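Long-range contacts in uncharacterized protein (Vibrio parahaemolyticus, PDB 1ZBP), which is of unknown function but belongs to the ImpE family, whose name links it to bacterial type VI secretion gene clusters: residues 143-148 / 241-246; 136-141 / 253-258; 153-158 / 167-172; 148-153 / 233-238; 131-136 / 258-263. All blocks are in the same frame, centred on the assembly; numbering follows the deposited sequence.

Interaction 1. Residues 143-148 / 241-246; sequences SDVRDI and KCWLVG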
# COMPACT_ATOMS: atom_id res chain seq x y z
N SER A 143 20.98 11.26 2.59
CA SER A 143 21.00 11.50 4.03
C SER A 143 19.65 11.34 4.73
O SER A 143 19.60 11.36 5.97
CB SER A 143 21.51 12.90 4.33
OG SER A 143 20.56 13.86 3.92
N ASP A 144 18.58 11.19 3.96
CA ASP A 144 17.26 11.03 4.55
C ASP A 144 16.21 10.56 3.54
O ASP A 144 16.30 10.86 2.35
CB ASP A 144 16.84 12.36 5.19
CG ASP A 144 15.58 12.23 6.04
OD1 ASP A 144 15.30 11.12 6.53
OD2 ASP A 144 14.89 13.25 6.23
N VAL A 145 15.21 9.84 4.04
CA VAL A 145 14.14 9.28 3.23
C VAL A 145 12.79 9.35 3.94
O VAL A 145 12.66 9.01 5.13
CB VAL A 145 14.46 7.80 2.88
CG1 VAL A 145 13.25 7.13 2.26
CG2 VAL A 145 15.63 7.76 1.90
N ARG A 146 11.76 9.76 3.21
CA ARG A 146 10.44 9.86 3.78
C ARG A 146 9.39 9.91 2.68
O ARG A 146 9.68 10.35 1.57
CB ARG A 146 10.39 11.12 4.64
CG ARG A 146 9.27 11.14 5.62
CD ARG A 146 8.14 12.02 5.12
NE ARG A 146 8.55 13.39 4.91
CZ ARG A 146 7.73 14.42 5.01
NH1 ARG A 146 6.45 14.22 5.33
NH2 ARG A 146 8.17 15.66 4.79
N ASP A 147 8.17 9.45 2.96
CA ASP A 147 7.11 9.50 1.95
C ASP A 147 6.62 10.96 1.86
O ASP A 147 6.51 11.63 2.88
CB ASP A 147 5.94 8.59 2.36
CG ASP A 147 4.95 8.36 1.22
OD1 ASP A 147 4.48 9.34 0.61
OD2 ASP A 147 4.63 7.18 0.95
N ILE A 148 6.35 11.45 0.65
CA ILE A 148 5.90 12.83 0.49
C ILE A 148 4.56 13.06 1.20
O ILE A 148 4.35 14.10 1.83
CB ILE A 148 5.78 13.22 -1.01
CG1 ILE A 148 7.18 13.30 -1.64
CG2 ILE A 148 5.07 14.58 -1.16
CD1 ILE A 148 7.18 13.55 -3.15
N LYS A 241 2.82 6.12 -5.26
CA LYS A 241 3.57 6.81 -4.22
C LYS A 241 4.83 7.46 -4.80
O LYS A 241 5.42 6.96 -5.77
CB LYS A 241 3.92 5.83 -3.09
CG LYS A 241 2.68 5.24 -2.38
CD LYS A 241 3.05 4.37 -1.17
CE LYS A 241 1.79 3.80 -0.49
NZ LYS A 241 2.11 2.99 0.74
N CYS A 242 5.25 8.56 -4.19
CA CYS A 242 6.44 9.31 -4.63
C CYS A 242 7.09 9.58 -3.27
O CYS A 242 6.41 9.99 -2.35
CB CYS A 242 6.00 10.62 -5.35
SG CYS A 242 7.02 11.29 -6.81
N TRP A 243 8.39 9.32 -3.14
CA TRP A 243 9.13 9.52 -1.90
C TRP A 243 10.17 10.62 -2.03
O TRP A 243 10.70 10.86 -3.11
CB TRP A 243 9.87 8.22 -1.48
CG TRP A 243 9.01 7.14 -0.85
CD1 TRP A 243 7.66 7.14 -0.73
CD2 TRP A 243 9.47 5.90 -0.28
NE1 TRP A 243 7.24 5.99 -0.11
CE2 TRP A 243 8.33 5.20 0.17
CE3 TRP A 243 10.73 5.30 -0.11
CZ2 TRP A 243 8.40 3.95 0.78
CZ3 TRP A 243 10.81 4.05 0.50
CH2 TRP A 243 9.65 3.39 0.94
N LEU A 244 10.45 11.27 -0.92
CA LEU A 244 11.45 12.32 -0.88
C LEU A 244 12.74 11.64 -0.42
O LEU A 244 12.84 11.22 0.73
CB LEU A 244 11.03 13.39 0.13
CG LEU A 244 11.91 14.64 0.23
CD1 LEU A 244 11.91 15.38 -1.12
CD2 LEU A 244 11.36 15.54 1.33
N VAL A 245 13.71 11.49 -1.32
CA VAL A 245 14.98 10.86 -0.97
C VAL A 245 16.06 11.92 -1.07
O VAL A 245 16.43 12.34 -2.17
CB VAL A 245 15.36 9.69 -1.92
CG1 VAL A 245 14.50 8.48 -1.64
CG2 VAL A 245 15.19 10.11 -3.35
N GLY A 246 16.55 12.37 0.07
CA GLY A 246 17.56 13.40 0.04
C GLY A 246 16.91 14.73 -0.33
O GLY A 246 16.19 15.30 0.48
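Trp243 lays its indole against the side chains of Val145 and Asp147 and the backbone between them. Its CB sits beside Arg146 O. CG turns anti to the carbonyl carbon (chi1 -77°), which carries the ring back over the neighbouring strand, so that Asp147 N lies over one face. On the pyrrole side, CD1 and NE1 meet the carboxylate of Asp147, whose plane is 57° from that of the ring; NE1 reaches OD2 at 3.1 Å in a weak, bent hydrogen bond. On the benzo side, CE3 touches Val145 CG1 at 3.9 Å, and at the far corner CZ3 packs on Leu255 and Leu258 and CH2 on Ile156. These contacts span antiparallel neighbours, strands 140-147 and 242-245, in the eight-stranded sheet. Arg146 and Leu244 form the hydrogen-bonded pair, with Leu244 N to Arg146 O at 2.8 Å. Val145 and Val245 lie side by side, CG2 to CG1 at 3.8 Å, and their branched carbons suit a buried sheet face. Gly246, whose positive phi is easiest for glycine, gives its N to Asp144 O at 2.7 Å. Asp147 OD1 is bound by Tyr210 and by the backbone of Asp149, while Ile148 packs its CD1 on Cys242 CB.

Interaction 2. Residues 136-141 / 253-258; sequences LANDTS and SDLQNL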
# COMPACT_ATOMS: atom_id res chain seq x y z
N LEU A 136 20.66 4.05 1.40
CA LEU A 136 21.33 3.83 0.14
C LEU A 136 20.18 3.37 -0.75
O LEU A 136 19.60 2.31 -0.52
CB LEU A 136 22.37 2.71 0.27
CG LEU A 136 23.82 3.15 0.07
CD1 LEU A 136 24.22 4.13 1.14
CD2 LEU A 136 24.71 1.92 0.10
N ALA A 137 19.82 4.18 -1.74
CA ALA A 137 18.71 3.84 -2.62
C ALA A 137 19.21 3.59 -4.03
O ALA A 137 19.64 4.50 -4.73
CB ALA A 137 17.67 4.96 -2.62
N ASN A 138 19.12 2.33 -4.45
CA ASN A 138 19.60 1.91 -5.77
C ASN A 138 21.10 2.19 -5.79
O ASN A 138 21.63 2.77 -6.76
CB ASN A 138 18.89 2.70 -6.89
CG ASN A 138 17.40 2.38 -7.00
OD1 ASN A 138 16.64 3.12 -7.64
ND2 ASN A 138 16.97 1.27 -6.39
N ASP A 139 21.79 1.81 -4.72
CA ASP A 139 23.24 1.98 -4.61
C ASP A 139 23.69 3.46 -4.50
O ASP A 139 24.88 3.74 -4.55
CB ASP A 139 23.91 1.30 -5.82
CG ASP A 139 25.38 0.96 -5.59
OD1 ASP A 139 26.06 0.55 -6.56
OD2 ASP A 139 25.86 1.07 -4.44
N THR A 140 22.75 4.39 -4.37
CA THR A 140 23.12 5.81 -4.25
C THR A 140 22.86 6.30 -2.82
O THR A 140 21.83 5.96 -2.24
CB THR A 140 22.32 6.69 -5.24
OG1 THR A 140 22.66 6.33 -6.59
CG2 THR A 140 22.64 8.17 -5.02
N SER A 141 23.78 7.07 -2.26
CA SER A 141 23.62 7.54 -0.89
C SER A 141 22.73 8.79 -0.75
O SER A 141 22.84 9.74 -1.52
CB SER A 141 24.98 7.81 -0.26
OG SER A 141 24.86 8.06 1.14
N SER A 253 7.80 3.25 -7.82
CA SER A 253 8.07 2.29 -8.88
C SER A 253 9.52 2.32 -9.37
O SER A 253 9.97 1.38 -10.02
CB SER A 253 7.12 2.52 -10.07
OG SER A 253 7.42 3.72 -10.76
N ASP A 254 10.26 3.38 -9.05
CA ASP A 254 11.65 3.44 -9.49
C ASP A 254 12.59 3.06 -8.37
O ASP A 254 13.79 3.27 -8.46
CB ASP A 254 12.04 4.82 -9.98
CG ASP A 254 11.29 5.22 -11.23
OD1 ASP A 254 10.82 4.32 -11.96
OD2 ASP A 254 11.18 6.44 -11.47
N LEU A 255 12.03 2.54 -7.28
CA LEU A 255 12.84 2.12 -6.15
C LEU A 255 12.93 0.59 -6.16
O LEU A 255 11.91 -0.09 -6.10
CB LEU A 255 12.20 2.60 -4.84
CG LEU A 255 12.94 2.20 -3.56
CD1 LEU A 255 14.29 2.92 -3.51
CD2 LEU A 255 12.10 2.55 -2.34
N GLN A 256 14.15 0.07 -6.23
CA GLN A 256 14.37 -1.38 -6.22
C GLN A 256 14.82 -1.88 -4.85
O GLN A 256 14.29 -2.87 -4.36
CB GLN A 256 15.43 -1.81 -7.26
CG GLN A 256 14.96 -1.89 -8.70
CD GLN A 256 14.80 -0.53 -9.34
OE1 GLN A 256 15.72 0.29 -9.32
NE2 GLN A 256 13.62 -0.28 -9.93
N ASN A 257 15.79 -1.20 -4.23
CA ASN A 257 16.27 -1.62 -2.92
C ASN A 257 16.67 -0.48 -2.00
O ASN A 257 17.08 0.60 -2.44
CB ASN A 257 17.48 -2.56 -3.05
CG ASN A 257 17.72 -3.04 -4.46
OD1 ASN A 257 17.15 -4.06 -4.89
ND2 ASN A 257 18.56 -2.32 -5.21
N LEU A 258 16.55 -0.73 -0.71
CA LEU A 258 16.96 0.23 0.30
C LEU A 258 17.96 -0.47 1.20
O LEU A 258 17.73 -1.60 1.62
CB LEU A 258 15.77 0.71 1.13
CG LEU A 258 14.92 1.85 0.57
CD1 LEU A 258 13.79 2.15 1.55
CD2 LEU A 258 15.78 3.08 0.34
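Ala137 presents its single methyl to two leucines at once: CB lies 4.0 Å from Leu255 CD1 and 4.0 Å from Leu258 CD2. A small side chain suits a place with a leucine methyl near it from each of two residues, and both leucines also pack against Trp243 of strand 242-245. Leu255 has CG anti to the backbone N (chi1 179°), a setting that swings CD1 across to the alanine. Ala137 and Leu258 are a non-hydrogen-bonded pair of antiparallel strands 135-137 and 257-260, and the chain then reverses through a type I' turn from Ala137 to Thr140, the tight link of a two-residue beta hairpin. Asn138 and Asp139 hold the two inner positions of the turn with positive phi, which asparagine and aspartate tolerate better than most residues. The turn is closed by Ala137 N to Thr140 O at 2.7 Å and Thr140 N to Ala137 O at 3.1 Å. Across the contact, Asn138 N makes a weak hydrogen bond of 3.3 Å to Asn257 O. Beyond it the side chain of Asn138 crosses that of Gln256 at about a right angle, the two amide planes only 14° apart, at the partly exposed end of the hairpin.

Interaction 3. Residues 153-158 / 167-172; sequences GGYIEL and LVPIAS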
# COMPACT_ATOMS: atom_id res chain seq x y z
N GLY A 153 4.13 9.79 6.11
CA GLY A 153 5.35 10.39 6.63
C GLY A 153 6.60 9.52 6.61
O GLY A 153 7.12 9.19 5.55
N GLY A 154 7.09 9.14 7.78
CA GLY A 154 8.27 8.30 7.82
C GLY A 154 7.91 6.84 7.96
O GLY A 154 8.66 6.07 8.56
N TYR A 155 6.76 6.44 7.41
CA TYR A 155 6.31 5.05 7.51
C TYR A 155 6.09 4.37 6.16
O TYR A 155 5.80 5.02 5.17
CB TYR A 155 4.98 4.97 8.27
CG TYR A 155 5.07 5.22 9.74
CD1 TYR A 155 5.11 4.16 10.65
CD2 TYR A 155 5.13 6.53 10.25
CE1 TYR A 155 5.21 4.39 12.01
CE2 TYR A 155 5.23 6.76 11.62
CZ TYR A 155 5.27 5.68 12.49
OH TYR A 155 5.39 5.91 13.85
N ILE A 156 6.26 3.05 6.12
CA ILE A 156 5.97 2.31 4.91
C ILE A 156 4.84 1.39 5.34
O ILE A 156 4.61 1.17 6.55
CB ILE A 156 7.15 1.44 4.39
CG1 ILE A 156 7.66 0.52 5.49
CG2 ILE A 156 8.23 2.32 3.80
CD1 ILE A 156 8.47 -0.64 4.96
N GLU A 157 4.12 0.86 4.36
CA GLU A 157 3.00 -0.03 4.63
C GLU A 157 3.31 -1.45 4.16
O GLU A 157 4.01 -1.67 3.16
CB GLU A 157 1.75 0.49 3.92
CG GLU A 157 1.40 1.95 4.21
CD GLU A 157 0.06 2.37 3.59
OE1 GLU A 157 -0.96 2.45 4.31
OE2 GLU A 157 0.00 2.63 2.38
N LEU A 158 2.81 -2.44 4.89
CA LEU A 158 3.05 -3.82 4.51
C LEU A 158 1.81 -4.61 4.78
O LEU A 158 1.08 -4.33 5.72
CB LEU A 158 4.21 -4.41 5.32
CG LEU A 158 5.63 -3.86 5.08
CD1 LEU A 158 6.56 -4.30 6.21
CD2 LEU A 158 6.15 -4.35 3.73
N LEU A 167 2.33 -0.92 9.75
CA LEU A 167 2.84 0.42 9.55
C LEU A 167 4.22 0.37 10.20
O LEU A 167 4.34 0.27 11.42
CB LEU A 167 1.97 1.47 10.23
CG LEU A 167 0.91 2.10 9.31
CD1 LEU A 167 -0.01 3.00 10.12
CD2 LEU A 167 1.60 2.89 8.20
N VAL A 168 5.25 0.43 9.36
CA VAL A 168 6.61 0.31 9.85
C VAL A 168 7.45 1.53 9.55
O VAL A 168 7.56 1.97 8.40
CB VAL A 168 7.27 -0.94 9.25
CG1 VAL A 168 8.71 -1.03 9.67
CG2 VAL A 168 6.49 -2.18 9.69
N PRO A 169 8.06 2.10 10.60
CA PRO A 169 8.92 3.29 10.51
C PRO A 169 10.03 3.03 9.50
O PRO A 169 10.69 2.01 9.57
CB PRO A 169 9.47 3.42 11.93
CG PRO A 169 8.36 2.92 12.76
CD PRO A 169 7.90 1.68 12.00
N ILE A 170 10.20 3.94 8.54
CA ILE A 170 11.24 3.79 7.55
C ILE A 170 12.57 3.65 8.30
O ILE A 170 13.45 2.89 7.89
CB ILE A 170 11.28 5.01 6.59
CG1 ILE A 170 9.99 5.04 5.78
CG2 ILE A 170 12.49 4.94 5.68
CD1 ILE A 170 9.85 6.27 4.89
N ALA A 171 12.69 4.36 9.42
CA ALA A 171 13.89 4.32 10.27
C ALA A 171 14.20 2.93 10.83
O ALA A 171 15.34 2.64 11.21
CB ALA A 171 13.74 5.31 11.42
N SER A 172 13.18 2.08 10.90
CA SER A 172 13.33 0.72 11.40
C SER A 172 13.78 -0.24 10.31
O SER A 172 14.01 -1.41 10.58
CB SER A 172 12.00 0.21 11.98
OG SER A 172 11.75 0.76 13.27
O HOH W 1 10.89 6.67 9.94
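Backbone hydrogen bonds join Ile156 and Val168 in both directions, Ile156 N to Val168 O at 2.8 Å and Val168 N to Ile156 O at 3.0 Å, in the antiparallel hairpin of strands 155-159 and 165-169. Where the second strand ends in a short 3-10 turn, Ile170 N points almost straight at Gly154 O, 2.6 Å away (176° at the hydrogen). A water also donates to Gly154 O and accepts from Ala171 N, bridging the two segments. Apolar contacts divide between the faces. On one, the Tyr155 ring sets CE1 against Pro169 CG at 3.6 Å, obliquely, with Val168 N in plane at the ring edge. Proline is well placed here, for in this non-hydrogen-bonded pair no N-H is needed toward strand 155-159. On the other face Ile156 and Val168 lie side by side, and Ile156 CG2 meets Ile170 CG1 at 3.8 Å, while Leu158 CD1 reaches Val168 CG2 at 4.1 Å. One charged residue, Glu157, on the Tyr155 face, is buried: its carboxylate is gripped by Arg81, Lys241 and Tyr165, and its CG lies along Leu167 CD2. Arg81 and Lys241 probably keep the acid ionised, and through them it ties the hairpin to neighbouring parts of the fold.

Interaction 4. Residues 148-153 / 233-238; sequences IDDRLG and EVYLGL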
# COMPACT_ATOMS: atom_id res chain seq x y z
N ILE A 148 6.35 11.45 0.65
CA ILE A 148 5.90 12.83 0.49
C ILE A 148 4.56 13.06 1.20
O ILE A 148 4.35 14.10 1.83
CB ILE A 148 5.78 13.22 -1.01
CG1 ILE A 148 7.18 13.30 -1.64
CG2 ILE A 148 5.07 14.58 -1.16
CD1 ILE A 148 7.18 13.55 -3.15
N ASP A 149 3.68 12.06 1.09
CA ASP A 149 2.36 12.04 1.73
C ASP A 149 2.52 12.42 3.21
O ASP A 149 3.46 11.96 3.87
CB ASP A 149 1.81 10.61 1.64
CG ASP A 149 0.38 10.50 2.10
OD1 ASP A 149 -0.53 10.78 1.29
OD2 ASP A 149 0.16 10.14 3.26
N ASP A 150 1.62 13.23 3.75
CA ASP A 150 1.71 13.63 5.17
C ASP A 150 1.09 12.65 6.15
O ASP A 150 1.32 12.75 7.35
CB ASP A 150 1.10 15.01 5.37
CG ASP A 150 2.01 16.11 4.91
OD1 ASP A 150 1.49 17.13 4.40
OD2 ASP A 150 3.25 15.97 5.08
N ARG A 151 0.30 11.71 5.63
CA ARG A 151 -0.32 10.71 6.48
C ARG A 151 0.72 9.61 6.78
O ARG A 151 0.92 9.22 7.94
CB ARG A 151 -1.55 10.10 5.78
CG ARG A 151 -1.92 8.70 6.24
CD ARG A 151 -3.15 8.71 7.12
NE ARG A 151 -4.26 9.36 6.44
CZ ARG A 151 -4.78 8.93 5.30
NH1 ARG A 151 -4.28 7.84 4.73
NH2 ARG A 151 -5.76 9.59 4.71
N LEU A 152 1.39 9.13 5.74
CA LEU A 152 2.40 8.09 5.89
C LEU A 152 3.71 8.60 6.50
O LEU A 152 4.31 7.91 7.32
CB LEU A 152 2.67 7.43 4.53
CG LEU A 152 1.92 6.13 4.20
CD1 LEU A 152 0.60 6.05 4.97
CD2 LEU A 152 1.71 6.04 2.70
N GLY A 153 4.13 9.79 6.11
CA GLY A 153 5.35 10.39 6.63
C GLY A 153 6.60 9.52 6.61
O GLY A 153 7.12 9.19 5.55
N GLU A 233 -0.46 22.88 5.78
CA GLU A 233 0.61 22.30 4.97
C GLU A 233 0.51 20.77 4.96
O GLU A 233 1.52 20.08 4.84
CB GLU A 233 1.99 22.76 5.48
CG GLU A 233 2.21 22.64 7.00
CD GLU A 233 2.25 21.21 7.51
OE1 GLU A 233 3.12 20.43 7.06
OE2 GLU A 233 1.41 20.87 8.38
N VAL A 234 -0.70 20.26 5.08
CA VAL A 234 -0.94 18.82 5.08
C VAL A 234 -1.42 18.40 3.68
O VAL A 234 -2.52 18.76 3.26
CB VAL A 234 -2.02 18.43 6.11
CG1 VAL A 234 -2.20 16.92 6.15
CG2 VAL A 234 -1.62 18.94 7.49
N TYR A 235 -0.59 17.63 2.98
CA TYR A 235 -0.92 17.16 1.63
C TYR A 235 -1.03 15.63 1.59
O TYR A 235 -0.09 14.93 1.93
CB TYR A 235 0.15 17.63 0.65
CG TYR A 235 0.28 19.14 0.57
CD1 TYR A 235 -0.54 19.89 -0.27
CD2 TYR A 235 1.21 19.82 1.37
CE1 TYR A 235 -0.46 21.28 -0.30
CE2 TYR A 235 1.30 21.21 1.34
CZ TYR A 235 0.47 21.94 0.51
OH TYR A 235 0.56 23.31 0.48
N LEU A 236 -2.19 15.13 1.17
CA LEU A 236 -2.38 13.68 1.07
C LEU A 236 -2.06 13.28 -0.35
O LEU A 236 -1.89 14.13 -1.20
CB LEU A 236 -3.81 13.29 1.41
CG LEU A 236 -4.27 13.58 2.83
CD1 LEU A 236 -5.63 12.93 3.04
CD2 LEU A 236 -3.27 13.05 3.84
N GLY A 237 -1.97 11.99 -0.63
CA GLY A 237 -1.64 11.57 -1.98
C GLY A 237 -2.73 10.79 -2.67
O GLY A 237 -3.68 10.35 -2.04
N LEU A 238 -2.58 10.64 -3.98
CA LEU A 238 -3.53 9.91 -4.78
C LEU A 238 -2.75 9.25 -5.91
O LEU A 238 -2.03 9.92 -6.67
CB LEU A 238 -4.59 10.85 -5.37
CG LEU A 238 -5.41 11.70 -4.39
CD1 LEU A 238 -6.29 12.68 -5.14
CD2 LEU A 238 -6.24 10.80 -3.51
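An Asx turn at Asp149 shapes the loop between strands 140-147 and 155-159 and docks it on residues 233-237, across from Tyr235 and Gly237. Asp149 OD2 accepts two backbone hydrogens, from Leu152 N at 2.9 Å on its anti lone pair and from Arg151 N at 2.8 Å, which comes from above the carboxylate plane. With CG anti to the backbone N (chi1 -172°), the carboxylate reaches the strand, and OD1 meets Gly237 N at 2.7 Å in a weak, bent bond. At Gly237 no side chain stands between the carboxylate and the strand, so this close approach is possible. Next along, Asp150 grips the backbone of Tyr235 at two points: Asp150 N gives to Tyr235 O at 3.0 Å, and Asp150 OD1 takes Tyr235 N at 2.6 Å, on its anti side. Apolar contact comes from Leu236, whose CD2 lies over one face of the Arg151 guanidinium and whose CD1 is 3.7 Å from Arg151 NH2; that guanidinium makes its salt bridge to Asp212. Two short acids thus act as acceptors for main-chain N-H groups, fixing the loop's shape and its attachment together. Donation from several N-H groups would probably favour the ionised form of Asp149.

Interaction 5. Residues 131-136 / 258-263; sequences QEKGFL and LQVIKE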
# COMPACT_ATOMS: atom_id res chain seq x y z
N GLN A 131 12.41 9.98 13.33
CA GLN A 131 13.85 9.81 13.42
C GLN A 131 14.39 9.82 12.00
O GLN A 131 14.07 8.94 11.21
CB GLN A 131 14.19 8.48 14.09
CG GLN A 131 15.67 8.17 14.12
CD GLN A 131 15.96 6.78 14.66
OE1 GLN A 131 15.67 6.47 15.82
NE2 GLN A 131 16.54 5.93 13.83
N GLU A 132 15.17 10.84 11.66
CA GLU A 132 15.75 10.93 10.33
C GLU A 132 16.77 9.79 10.19
O GLU A 132 17.53 9.52 11.12
CB GLU A 132 16.43 12.29 10.15
CG GLU A 132 15.46 13.42 9.85
CD GLU A 132 16.09 14.79 9.97
OE1 GLU A 132 17.23 14.97 9.47
OE2 GLU A 132 15.44 15.69 10.56
N LYS A 133 16.75 9.11 9.05
CA LYS A 133 17.65 7.99 8.81
C LYS A 133 18.13 8.03 7.38
O LYS A 133 17.33 8.16 6.46
CB LYS A 133 16.92 6.67 9.06
CG LYS A 133 17.82 5.47 9.32
CD LYS A 133 18.45 5.58 10.69
CE LYS A 133 19.02 4.26 11.17
NZ LYS A 133 19.56 4.36 12.57
N GLY A 134 19.44 7.91 7.18
CA GLY A 134 20.01 7.92 5.84
C GLY A 134 19.97 6.55 5.19
O GLY A 134 20.18 5.52 5.85
N PHE A 135 19.72 6.53 3.89
CA PHE A 135 19.63 5.28 3.17
C PHE A 135 20.41 5.26 1.87
O PHE A 135 20.79 6.30 1.32
CB PHE A 135 18.16 4.97 2.84
CG PHE A 135 17.41 4.33 3.96
CD1 PHE A 135 17.49 2.96 4.16
CD2 PHE A 135 16.64 5.09 4.82
CE1 PHE A 135 16.83 2.35 5.19
CE2 PHE A 135 15.96 4.48 5.87
CZ PHE A 135 16.05 3.11 6.05
N LEU A 136 20.66 4.05 1.40
CA LEU A 136 21.33 3.83 0.14
C LEU A 136 20.18 3.37 -0.75
O LEU A 136 19.60 2.31 -0.52
CB LEU A 136 22.37 2.71 0.27
CG LEU A 136 23.82 3.15 0.07
CD1 LEU A 136 24.22 4.13 1.14
CD2 LEU A 136 24.71 1.92 0.10
N LEU A 258 16.55 -0.73 -0.71
CA LEU A 258 16.96 0.23 0.30
C LEU A 258 17.96 -0.47 1.20
O LEU A 258 17.73 -1.60 1.62
CB LEU A 258 15.77 0.71 1.13
CG LEU A 258 14.92 1.85 0.57
CD1 LEU A 258 13.79 2.15 1.55
CD2 LEU A 258 15.78 3.08 0.34
N GLN A 259 19.07 0.21 1.50
CA GLN A 259 20.12 -0.31 2.37
C GLN A 259 20.42 0.79 3.39
O GLN A 259 20.99 1.81 3.03
CB GLN A 259 21.38 -0.62 1.56
CG GLN A 259 21.69 -2.09 1.44
CD GLN A 259 22.32 -2.65 2.71
OE1 GLN A 259 22.15 -2.09 3.80
NE2 GLN A 259 23.04 -3.77 2.58
N VAL A 260 20.03 0.57 4.65
CA VAL A 260 20.23 1.55 5.72
C VAL A 260 21.71 1.88 5.98
O VAL A 260 22.58 1.02 5.89
CB VAL A 260 19.57 1.06 7.05
CG1 VAL A 260 20.36 -0.13 7.64
CG2 VAL A 260 19.50 2.19 8.06
N ILE A 261 21.98 3.14 6.29
CA ILE A 261 23.33 3.57 6.58
C ILE A 261 23.58 3.26 8.05
O ILE A 261 23.00 3.90 8.92
CB ILE A 261 23.47 5.08 6.25
CG1 ILE A 261 23.33 5.25 4.74
CG2 ILE A 261 24.80 5.65 6.75
CD1 ILE A 261 23.79 6.60 4.20
N LYS A 262 24.41 2.26 8.34
CA LYS A 262 24.67 1.86 9.72
C LYS A 262 25.71 2.76 10.36
O LYS A 262 26.38 3.53 9.67
CB LYS A 262 25.16 0.39 9.83
CG LYS A 262 25.10 -0.47 8.56
CD LYS A 262 23.71 -0.98 8.23
CE LYS A 262 23.71 -1.93 7.01
NZ LYS A 262 22.34 -2.45 6.66
N GLU A 263 25.84 2.67 11.68
CA GLU A 263 26.84 3.44 12.41
C GLU A 263 27.68 2.39 13.14
O GLU A 263 27.38 2.02 14.28
CB GLU A 263 26.18 4.38 13.42
CG GLU A 263 24.88 4.96 12.91
CD GLU A 263 24.33 6.02 13.82
OE1 GLU A 263 23.09 6.19 13.87
OE2 GLU A 263 25.15 6.72 14.46
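Phe135 lies across the strand beside it, its ring passing obliquely along Val260. CD1 comes within 3.5 Å of Val260 CA, and CE1 reaches Val260 CB at 3.6 Å. The torsions put it there: CG is anti to the carbonyl carbon (chi1 -83°), and the ring then passes obliquely beside the neighbouring backbone. At its root, Phe135 CB meets Leu258 CD2 at 3.9 Å, the two side chains crossing at about a right angle. An aromatic ring suits this buried position, since it also packs on Val145, Ile170 and Ile173. Lys133 leans over the same valine: bent at chi2 (72°), its chain lays CE on Val260 CG2 at 3.8 Å, the aliphatic part covering the methyl while the ammonium heads toward Glu263.

On the face with Leu136 and Gln259, Leu136 meets the loop residue Ile261 at about a right angle, CD1 of the leucine 3.9 Å from CG1 of the isoleucine. Ile261 lays CB and CG1 against Gly134, where the absence of a side chain allows the close approach. Strands 135-137 and 257-260 are held together by main-chain bonds, Leu136 N to Gln259 O at 2.8 Å and Gln259 N to Leu136 O at 3.0 Å, and Ile261 N continues the pairing to Gly134 O at 3.0 Å. Farther out, Lys262 NZ bonds Gln259 OE1 on a lone pair. The contact therefore rests on main-chain pairing and apolar cover, with the charges of Lys133 and Glu263 near each other but beyond a salt bridge, so any attraction is probably a minor addition.

How the interactions relate
Interaction 1 is central: its centre lies about 11 Å from those of interactions 2, 3 and 4 and about 12 Å from that of 5, whereas interactions 4 and 5 are about 22 Å apart. Interactions 1, 2 and 5 belong to one eight-stranded antiparallel sheet, in which 257-260, 135-137, 140-147 and 242-245 are successive neighbours. Along the chain the contacts nest, 3 inside 4 inside 1 inside 2 inside 5, so the last strand of the chain, 257-260, pairs with the first strand of this sheet, 135-137. Trp243 packs on Leu255 and Leu258, joining 1 to 2. The salt bridge of Lys241 with Glu157 ties interaction 1 to the hairpin of interaction 3.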